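Local structure of leucine aminopeptidase 1 (Caenorhabditis elegans, 2HC9) at residues A[243-248]-A[481-486]. The protein removes N-terminal amino acids, preferably leucine, from peptides as a zinc-dependent aminopeptidase of the M17 family, and probably serves in digestion. The protein carries 1 engineered substitution. Residues are numbered along the deposited sequence; the frame is centred on the assembly and turned at random.
Sequences STEHIA and GKYTSV
Y483 reaches across to E245 and I247 with the far end of its ring. Its CB points toward 243-248, and CG, anti to the carbonyl carbon (chi1 -56°), carries the ring on beside the backbone N. K482 CG lies over the centre of one face of the Y483 ring, 3.9 Å above the plane. Farther out, Y483 CE2 meets the methyl I247 CD1 at 4.1 Å, an apolar touch made obliquely to the ring, while Y483 CZ and then OH come up to the bent chain of E245, Y483 OH lying 3.5 Å from E245 CG. The contact joins the 3-10 turn that follows helix 473-480 to the loop residue E245 and the first part of strand 246-254, an inner strand of the catalytic-domain sheet, hydrogen-bonded to strands 297-307 and 356-361. At the tip the polar groups meet through a water, which donates to E245 OE2 (2.7 Å) and is hydrogen-bonded to Y483 OH (2.9 Å); the hydroxyl also hydrogen-bonds a glycerol, probably from the crystallisation liquor. Replacing E245 by alanine is likely to leave the water without its carboxylate acceptor and the tyrosine tip without the CG packed against it. The carboxylate is turned 40° from the ring plane.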
loop_
_atom_site.group_PDB
_atom_site.type_symbol
_atom_site.label_atom_id
_atom_site.label_comp_id
_atom_site.label_asym_id
_atom_site.label_seq_id
_atom_site.Cartn_x
_atom_site.Cartn_y
_atom_site.Cartn_z
ATOM N N SER A 243 49.407 -25.968 11.787
ATOM C CA SER A 243 49.160 -24.521 11.775
ATOM C C SER A 243 48.532 -24.137 13.116
ATOM O O SER A 243 47.826 -24.935 13.736
ATOM C CB SER A 243 48.227 -24.139 10.618
ATOM O OG SER A 243 46.942 -24.726 10.789
ATOM N N THR A 244 48.793 -22.920 13.572
ATOM C CA THR A 244 48.202 -22.477 14.830
ATOM C C THR A 244 46.742 -22.054 14.654
ATOM O O THR A 244 45.927 -22.265 15.554
ATOM C CB THR A 244 49.031 -21.363 15.483
ATOM O OG1 THR A 244 49.080 -20.230 14.621
ATOM C CG2 THR A 244 50.441 -21.826 15.674
ATOM N N GLU A 245 46.428 -21.469 13.498
ATOM C CA GLU A 245 45.040 -21.066 13.164
ATOM C C GLU A 245 44.320 -22.028 12.223
ATOM O O GLU A 245 44.937 -22.740 11.416
ATOM C CB GLU A 245 45.000 -19.657 12.554
ATOM C CG GLU A 245 45.728 -18.568 13.363
ATOM C CD GLU A 245 45.198 -18.370 14.785
ATOM O OE1 GLU A 245 44.033 -18.733 15.070
ATOM O OE2 GLU A 245 45.964 -17.840 15.626
ATOM N N HIS A 246 42.994 -22.027 12.314
ATOM C CA HIS A 246 42.157 -22.877 11.492
ATOM C C HIS A 246 40.954 -22.009 11.152
ATOM O O HIS A 246 40.084 -21.796 11.997
ATOM C CB HIS A 246 41.734 -24.128 12.289
ATOM C CG HIS A 246 42.874 -25.059 12.534
ATOM N ND1 HIS A 246 43.762 -24.875 13.570
ATOM C CD2 HIS A 246 43.329 -26.116 11.825
ATOM C CE1 HIS A 246 44.694 -25.809 13.515
ATOM N NE2 HIS A 246 44.457 -26.573 12.467
ATOM N N ILE A 247 40.982 -21.434 9.949
ATOM C CA ILE A 247 40.103 -20.305 9.608
ATOM C C ILE A 247 39.119 -20.773 8.540
ATOM O O ILE A 247 39.526 -21.404 7.565
ATOM C CB ILE A 247 40.939 -19.095 9.076
ATOM C CG1 ILE A 247 41.950 -18.631 10.145
ATOM C CG2 ILE A 247 40.028 -17.959 8.619
ATOM C CD1 ILE A 247 43.110 -17.797 9.603
ATOM N N ALA A 248 37.825 -20.495 8.735
ATOM C CA ALA A 248 36.815 -20.814 7.718
ATOM C C ALA A 248 36.214 -19.533 7.178
ATOM O O ALA A 248 35.906 -18.605 7.941
ATOM C CB ALA A 248 35.727 -21.698 8.291
ATOM N N GLY A 481 46.282 -11.152 5.547
ATOM C CA GLY A 481 47.517 -11.072 4.748
ATOM C C GLY A 481 48.816 -11.251 5.524
ATOM O O GLY A 481 49.847 -11.564 4.932
ATOM N N LYS A 482 48.773 -11.089 6.842
ATOM C CA LYS A 482 49.960 -11.358 7.689
ATOM C C LYS A 482 50.412 -12.827 7.611
ATOM O O LYS A 482 51.539 -13.142 7.949
ATOM C CB LYS A 482 49.697 -10.968 9.151
ATOM C CG LYS A 482 48.645 -11.848 9.839
ATOM C CD LYS A 482 48.109 -11.219 11.107
ATOM C CE LYS A 482 48.645 -11.944 12.321
ATOM N NZ LYS A 482 47.982 -11.493 13.586
ATOM N N TYR A 483 49.529 -13.719 7.156
ATOM C CA TYR A 483 49.865 -15.130 6.990
ATOM C C TYR A 483 50.358 -15.489 5.584
ATOM O O TYR A 483 50.618 -16.665 5.299
ATOM C CB TYR A 483 48.675 -16.004 7.329
ATOM C CG TYR A 483 48.111 -15.779 8.710
ATOM C CD1 TYR A 483 48.888 -16.003 9.852
ATOM C CD2 TYR A 483 46.788 -15.381 8.878
ATOM C CE1 TYR A 483 48.351 -15.802 11.148
ATOM C CE2 TYR A 483 46.246 -15.189 10.156
ATOM C CZ TYR A 483 47.033 -15.406 11.278
ATOM O OH TYR A 483 46.489 -15.213 12.539
ATOM N N THR A 484 50.450 -14.485 4.714
ATOM C CA THR A 484 50.989 -14.669 3.363
ATOM C C THR A 484 52.456 -14.261 3.300
ATOM O O THR A 484 53.017 -13.719 4.271
ATOM C CB THR A 484 50.248 -13.809 2.321
ATOM O OG1 THR A 484 50.577 -12.430 2.527
ATOM C CG2 THR A 484 48.723 -14.013 2.426
ATOM N N SER A 485 53.057 -14.489 2.128
ATOM C CA SER A 485 54.406 -14.045 1.861
ATOM C C SER A 485 54.476 -12.629 1.325
ATOM O O SER A 485 55.561 -12.195 0.942
ATOM C CB SER A 485 55.087 -14.983 0.854
ATOM O OG SER A 485 54.357 -15.034 -0.365
ATOM N N VAL A 486 53.351 -11.903 1.275
ATOM C CA VAL A 486 53.338 -10.628 0.550
ATOM C C VAL A 486 53.879 -9.493 1.417
ATOM O O VAL A 486 53.296 -9.192 2.448
ATOM C CB VAL A 486 51.914 -10.262 0.044
ATOM C CG1 VAL A 486 51.981 -9.023 -0.854
ATOM C CG2 VAL A 486 51.309 -11.437 -0.751
HETATM O O HOH W 1 47.986 -16.437 14.640
#